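Local atomic coordinates of SusD superfamily protein (Parabacteroides distasonis, PDB entry 3OTN), a protein that probably binds carbohydrate or another nutrient at the bacterial outer membrane. Residues Asp384-Ile389 against Ala396-Thr401; Lys65-Leu70 against Ser76-Asp81. All blocks are in the same frame, centred on the assembly; numbering follows the deposited sequence.

Overall arrangement
Coming from the N terminus, the chain first meets contact 2, where the short helix 64-68 ends and the loop after it turns back so that Ser76-Asp81, leading into helix 79-100, lies against Lys65-Leu70. The chain then runs through helices 108-133, 156-172, 187-202 and 210-225 and the strand-containing middle region before contact 1, where the loop after helix 380-392 touches that helix at Pro397 and Phe398 on its way to helix 403-418. Both contacts close short loops between consecutive helices, in series, neither nesting nor crossing. Their centres are 38 Å apart and their nearest atoms about 28 Å, so each ties together its own part of the fold: contact 2 is buried, contact 1 more peripheral.

Contact 1 (Asp384-Ile389 against Ala396-Thr401); sequences DIVNQI and APFKQT. With EDO (1,2-ethanediol), chain S.
The loop joining helices 380-392 and 403-418 passes the first of them at Pro397 and Phe398, where the side-chain amide of Asn387 holds it. OD1 of Asn387 accepts the backbone N-H of Phe398 at 2.8 Å in a nearly straight bond (167° at the hydrogen), with the donor tilted 27° from the carbonyl plane. The other end of the amide works through water: Asn387 ND2 gives a hydrogen to a water 2.8 Å away, and that water donates to Phe398 O at 2.7 Å. One residue's N-H and C=O are therefore both tied to a single amide, which fixes which way its oxygen and nitrogen are turned. In this helix-loop-helix connection of the RagB/SusD region, Pro397 lies across the Asn387 side chain at about a right angle, its CB 3.5 Å from OD1. Beside the polar pair, CG1 of Val386, placed anti to its backbone N (chi1 167°), reaches Phe398 CB at 4.0 Å. Val386 and Phe398 both also touch Glu409 of helix 403-418, while on another side of helix 380-392 Ile385 and Ile389 pack on helix 360-375.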
loop_
_atom_site.group_PDB
_atom_site.type_symbol
_atom_site.label_atom_id
_atom_site.label_comp_id
_atom_site.label_asym_id
_atom_site.label_seq_id
_atom_site.Cartn_x
_atom_site.Cartn_y
_atom_site.Cartn_z
ATOM N N ASP A 384 -21.843 11.789 0.148
ATOM C CA ASP A 384 -22.358 10.438 0.411
ATOM C C ASP A 384 -21.221 9.457 0.765
ATOM O O ASP A 384 -21.396 8.617 1.618
ATOM C CB ASP A 384 -23.175 9.902 -0.791
ATOM C CG ASP A 384 -24.508 10.602 -0.975
ATOM O OD1 ASP A 384 -24.987 11.298 -0.055
ATOM O OD2 ASP A 384 -25.098 10.456 -2.068
ATOM N N ILE A 385 -20.065 9.572 0.113
ATOM C CA ILE A 385 -18.901 8.694 0.380
ATOM C C ILE A 385 -18.422 8.850 1.838
ATOM O O ILE A 385 -18.301 7.857 2.563
ATOM C CB ILE A 385 -17.755 8.977 -0.641
ATOM C CG1 ILE A 385 -18.093 8.340 -1.989
ATOM C CG2 ILE A 385 -16.351 8.522 -0.121
ATOM C CD1 ILE A 385 -17.298 8.922 -3.175
ATOM N N VAL A 386 -18.232 10.094 2.270
ATOM C CA VAL A 386 -17.840 10.380 3.640
ATOM C C VAL A 386 -18.887 9.867 4.637
ATOM O O VAL A 386 -18.534 9.256 5.643
ATOM C CB VAL A 386 -17.545 11.894 3.854
ATOM C CG1 VAL A 386 -17.442 12.220 5.308
ATOM C CG2 VAL A 386 -16.229 12.258 3.154
ATOM N N ASN A 387 -20.170 10.060 4.343
ATOM C CA ASN A 387 -21.217 9.569 5.259
ATOM C C ASN A 387 -21.389 8.041 5.303
ATOM O O ASN A 387 -21.741 7.497 6.342
ATOM C CB ASN A 387 -22.543 10.267 4.971
ATOM C CG ASN A 387 -22.521 11.738 5.362
ATOM O OD1 ASN A 387 -21.757 12.160 6.232
ATOM N ND2 ASN A 387 -23.366 12.520 4.728
ATOM N N GLN A 388 -21.129 7.363 4.184
ATOM C CA GLN A 388 -21.161 5.895 4.136
ATOM C C GLN A 388 -20.027 5.313 4.987
ATOM O O GLN A 388 -20.248 4.397 5.760
ATOM C CB GLN A 388 -21.083 5.387 2.685
ATOM C CG GLN A 388 -22.358 5.650 1.849
ATOM C CD GLN A 388 -22.069 5.780 0.347
ATOM O OE1 GLN A 388 -20.936 5.551 -0.102
ATOM N NE2 GLN A 388 -23.089 6.166 -0.432
ATOM N N ILE A 389 -18.816 5.873 4.847
ATOM C CA ILE A 389 -17.631 5.414 5.599
ATOM C C ILE A 389 -17.797 5.685 7.079
ATOM O O ILE A 389 -17.552 4.822 7.902
ATOM C CB ILE A 389 -16.295 5.958 4.969
ATOM C CG1 ILE A 389 -16.154 5.364 3.542
ATOM C CG2 ILE A 389 -15.078 5.628 5.848
ATOM C CD1 ILE A 389 -15.175 6.109 2.640
ATOM N N ALA A 396 -22.245 9.442 13.312
ATOM C CA ALA A 396 -23.268 10.273 12.704
ATOM C C ALA A 396 -22.751 10.931 11.421
ATOM O O ALA A 396 -21.517 11.048 11.228
ATOM C CB ALA A 396 -23.762 11.362 13.722
ATOM N N PRO A 397 -23.674 11.371 10.536
ATOM C CA PRO A 397 -23.205 11.990 9.286
ATOM C C PRO A 397 -22.425 13.274 9.524
ATOM O O PRO A 397 -22.569 13.905 10.554
ATOM C CB PRO A 397 -24.494 12.264 8.484
ATOM C CG PRO A 397 -25.649 11.745 9.306
ATOM C CD PRO A 397 -25.138 11.496 10.704
ATOM N N PHE A 398 -21.561 13.618 8.580
ATOM C CA PHE A 398 -20.703 14.784 8.702
ATOM C C PHE A 398 -21.484 16.065 8.325
ATOM O O PHE A 398 -22.042 16.153 7.233
ATOM C CB PHE A 398 -19.501 14.598 7.789
ATOM C CG PHE A 398 -18.536 15.736 7.812
ATOM C CD1 PHE A 398 -17.737 15.960 8.925
ATOM C CD2 PHE A 398 -18.404 16.569 6.705
ATOM C CE1 PHE A 398 -16.814 17.015 8.953
ATOM C CE2 PHE A 398 -17.495 17.623 6.718
ATOM C CZ PHE A 398 -16.692 17.844 7.837
ATOM N N LYS A 399 -21.509 17.019 9.250
ATOM C CA LYS A 399 -22.033 18.386 9.034
ATOM C C LYS A 399 -20.998 19.294 8.324
ATOM O O LYS A 399 -20.004 19.709 8.958
ATOM C CB LYS A 399 -22.388 19.004 10.402
ATOM C CG LYS A 399 -21.283 18.846 11.488
ATOM N N GLN A 400 -21.216 19.620 7.044
ATOM C CA GLN A 400 -20.220 20.416 6.297
ATOM C C GLN A 400 -20.306 21.884 6.700
ATOM O O GLN A 400 -21.377 22.405 7.052
ATOM C CB GLN A 400 -20.335 20.260 4.764
ATOM C CG GLN A 400 -19.097 20.766 3.951
ATOM C CD GLN A 400 -19.336 22.075 3.168
ATOM O OE1 GLN A 400 -20.445 22.604 3.155
ATOM N NE2 GLN A 400 -18.297 22.584 2.498
ATOM N N THR A 401 -19.149 22.536 6.683
ATOM C CA THR A 401 -19.042 23.968 6.931
ATOM C C THR A 401 -18.325 24.656 5.754
ATOM O O THR A 401 -18.782 25.718 5.280
ATOM C CB THR A 401 -18.387 24.253 8.309
ATOM O OG1 THR A 401 -17.211 23.447 8.470
ATOM C CG2 THR A 401 -19.386 23.933 9.438
HETATM C C1 EDO S . -21.227 5.397 -3.993
HETATM O O1 EDO S . -22.118 6.308 -3.339
HETATM C C2 EDO S . -20.754 4.342 -3.002
HETATM O O2 EDO S . -20.528 3.107 -3.695
HETATM O O HOH W 1 -23.839 15.218 5.408
#

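Contact 2 (Lys65-Leu70 against Ser76-Asp81); sequences KDFQDL and SLYIED. With EDO (1,2-ethanediol), chain L.
A helix-loop-helix connection in the N-terminal part of this SusD-family fold brings Asp66 and Phe67, on the short helix 64-68, against Ser76 and Tyr78 at the approach to helix 79-100. The first helix finishes in a Schellman motif, with Leu70 at positive phi, and Tyr78 takes the N-cap position of the next helix. Between these two ends the polar link is Ser76 OG, which donates to Asp66 OD2 at 2.7 Å. The carboxylate receives it on the anti lone pair of OD2, the one facing away from its other oxygen. The same serine oxygen also hydrogen-bonds the backbone N of Ser73, so this buried hydroxyl joins the helix to the intervening loop as well. Asn63 ND2 adds a weak hydrogen bond to Asp66 OD2.

Next to this link the aromatic side chains meet. Phe67 CG stands anti to its carbonyl carbon (chi1 -58°), and the far end of the ring reaches the rim of Tyr78: CZ lies 3.9 Å from Tyr78 CD2, and CE1 is 4.0 Å from Tyr78 CE2. Phe67 CZ arrives at the edge of the tyrosine ring, near its plane, and the two side chains run obliquely to each other. Tyr50 brings a further ring to Phe67, and Val72 from the loop also touches it. The hydroxyl of Tyr78 is hydrogen-bonded to Ser62 O, just ahead of the first helix, while its side chain touches Cys42 and Leu46. Leu77 contributes twice: its carbonyl oxygen lies at the edge of the Phe67 ring, 4.3 Å from CZ, and its CB sits over the centre of the Tyr78 ring, 3.6 Å above the plane.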
loop_
_atom_site.group_PDB
_atom_site.type_symbol
_atom_site.label_atom_id
_atom_site.label_comp_id
_atom_site.label_asym_id
_atom_site.label_seq_id
_atom_site.Cartn_x
_atom_site.Cartn_y
_atom_site.Cartn_z
ATOM N N LYS A 65 14.282 1.320 15.342
ATOM C CA LYS A 65 15.134 2.344 15.970
ATOM C C LYS A 65 15.659 3.433 15.034
ATOM O O LYS A 65 15.583 4.601 15.388
ATOM C CB LYS A 65 16.336 1.726 16.723
ATOM N N ASP A 66 16.226 3.056 13.880
ATOM C CA ASP A 66 16.710 4.051 12.882
ATOM C C ASP A 66 15.592 5.083 12.536
ATOM O O ASP A 66 15.836 6.286 12.438
ATOM C CB ASP A 66 17.109 3.385 11.558
ATOM C CG ASP A 66 18.526 2.846 11.526
ATOM O OD1 ASP A 66 19.181 2.711 12.574
ATOM O OD2 ASP A 66 18.948 2.504 10.397
ATOM N N PHE A 67 14.389 4.571 12.335
ATOM C CA PHE A 67 13.230 5.361 11.925
ATOM C C PHE A 67 12.763 6.232 13.098
ATOM O O PHE A 67 12.566 7.427 12.925
ATOM C CB PHE A 67 12.105 4.463 11.396
ATOM C CG PHE A 67 12.530 3.595 10.227
ATOM C CD1 PHE A 67 13.144 2.387 10.452
ATOM C CD2 PHE A 67 12.377 4.021 8.921
ATOM C CE1 PHE A 67 13.583 1.581 9.418
ATOM C CE2 PHE A 67 12.828 3.221 7.856
ATOM C CZ PHE A 67 13.415 1.985 8.121
ATOM N N GLN A 68 12.626 5.642 14.287
ATOM C CA GLN A 68 12.307 6.443 15.504
ATOM C C GLN A 68 13.299 7.558 15.816
ATOM O O GLN A 68 12.915 8.635 16.281
ATOM C CB GLN A 68 12.191 5.548 16.747
ATOM C CG GLN A 68 11.515 6.232 17.922
ATOM C CD GLN A 68 11.211 5.265 19.051
ATOM O OE1 GLN A 68 12.076 4.508 19.465
ATOM N NE2 GLN A 68 9.971 5.289 19.549
ATOM N N ASP A 69 14.578 7.285 15.586
ATOM C CA ASP A 69 15.630 8.225 15.936
ATOM C C ASP A 69 15.920 9.260 14.857
ATOM O O ASP A 69 16.776 10.133 15.057
ATOM C CB ASP A 69 16.916 7.466 16.278
ATOM C CG ASP A 69 16.806 6.675 17.577
ATOM O OD1 ASP A 69 15.872 6.932 18.365
ATOM O OD2 ASP A 69 17.662 5.805 17.797
ATOM N N LEU A 70 15.224 9.171 13.724
ATOM C CA LEU A 70 15.564 9.980 12.556
ATOM C C LEU A 70 17.048 9.810 12.190
ATOM O O LEU A 70 17.780 10.789 12.004
ATOM C CB LEU A 70 15.162 11.441 12.775
ATOM C CG LEU A 70 13.891 11.902 12.056
ATOM C CD1 LEU A 70 12.692 11.052 12.345
ATOM C CD2 LEU A 70 13.636 13.364 12.430
ATOM N N SER A 76 19.999 1.402 6.025
ATOM C CA SER A 76 18.747 0.955 6.690
ATOM C C SER A 76 18.080 -0.235 5.983
ATOM O O SER A 76 18.296 -0.506 4.803
ATOM C CB SER A 76 17.783 2.121 6.853
ATOM O OG SER A 76 18.337 3.055 7.804
ATOM N N LEU A 77 17.295 -0.977 6.734
ATOM C CA LEU A 77 16.547 -2.090 6.197
ATOM C C LEU A 77 15.468 -1.676 5.198
ATOM O O LEU A 77 15.091 -0.495 5.089
ATOM C CB LEU A 77 15.929 -2.890 7.355
ATOM C CG LEU A 77 16.893 -3.542 8.352
ATOM C CD1 LEU A 77 16.124 -4.237 9.448
ATOM C CD2 LEU A 77 17.842 -4.509 7.635
ATOM N N TYR A 78 14.967 -2.680 4.476
ATOM C CA TYR A 78 13.830 -2.591 3.541
ATOM C C TYR A 78 14.113 -1.930 2.215
ATOM O O TYR A 78 13.603 -2.377 1.192
ATOM C CB TYR A 78 12.587 -1.959 4.202
ATOM C CG TYR A 78 12.414 -2.386 5.627
ATOM C CD1 TYR A 78 12.309 -3.727 5.936
ATOM C CD2 TYR A 78 12.444 -1.465 6.685
ATOM C CE1 TYR A 78 12.214 -4.165 7.234
ATOM C CE2 TYR A 78 12.332 -1.906 8.039
ATOM C CZ TYR A 78 12.213 -3.272 8.288
ATOM O OH TYR A 78 12.114 -3.791 9.579
ATOM N N ILE A 79 14.859 -0.822 2.217
ATOM C CA ILE A 79 15.089 -0.060 1.017
ATOM C C ILE A 79 15.767 -0.913 -0.099
ATOM O O ILE A 79 15.446 -0.751 -1.270
ATOM C CB ILE A 79 15.851 1.289 1.274
ATOM C CG1 ILE A 79 17.241 1.041 1.878
ATOM C CG2 ILE A 79 14.992 2.258 2.156
ATOM C CD1 ILE A 79 18.022 2.287 2.159
ATOM N N GLU A 80 16.678 -1.817 0.252
ATOM C CA GLU A 80 17.309 -2.697 -0.743
ATOM C C GLU A 80 16.290 -3.588 -1.431
ATOM O O GLU A 80 16.342 -3.778 -2.642
ATOM C CB GLU A 80 18.378 -3.600 -0.102
ATOM C CG GLU A 80 19.681 -2.926 0.043
ATOM C CD GLU A 80 20.682 -3.737 0.831
ATOM O OE1 GLU A 80 20.468 -3.954 2.053
ATOM O OE2 GLU A 80 21.704 -4.095 0.224
ATOM N N ASP A 81 15.383 -4.155 -0.637
ATOM C CA ASP A 81 14.377 -5.104 -1.142
ATOM C C ASP A 81 13.427 -4.390 -2.099
ATOM O O ASP A 81 13.088 -4.912 -3.154
ATOM C CB ASP A 81 13.589 -5.716 0.029
ATOM C CG ASP A 81 14.512 -6.325 1.085
ATOM O OD1 ASP A 81 14.868 -7.494 0.924
ATOM O OD2 ASP A 81 14.946 -5.606 2.012
HETATM C C1 EDO L . 18.842 11.116 8.048
HETATM O O1 EDO L . 18.129 10.062 8.685
HETATM C C2 EDO L . 19.745 11.771 9.068
HETATM O O2 EDO L . 18.891 12.472 9.962
#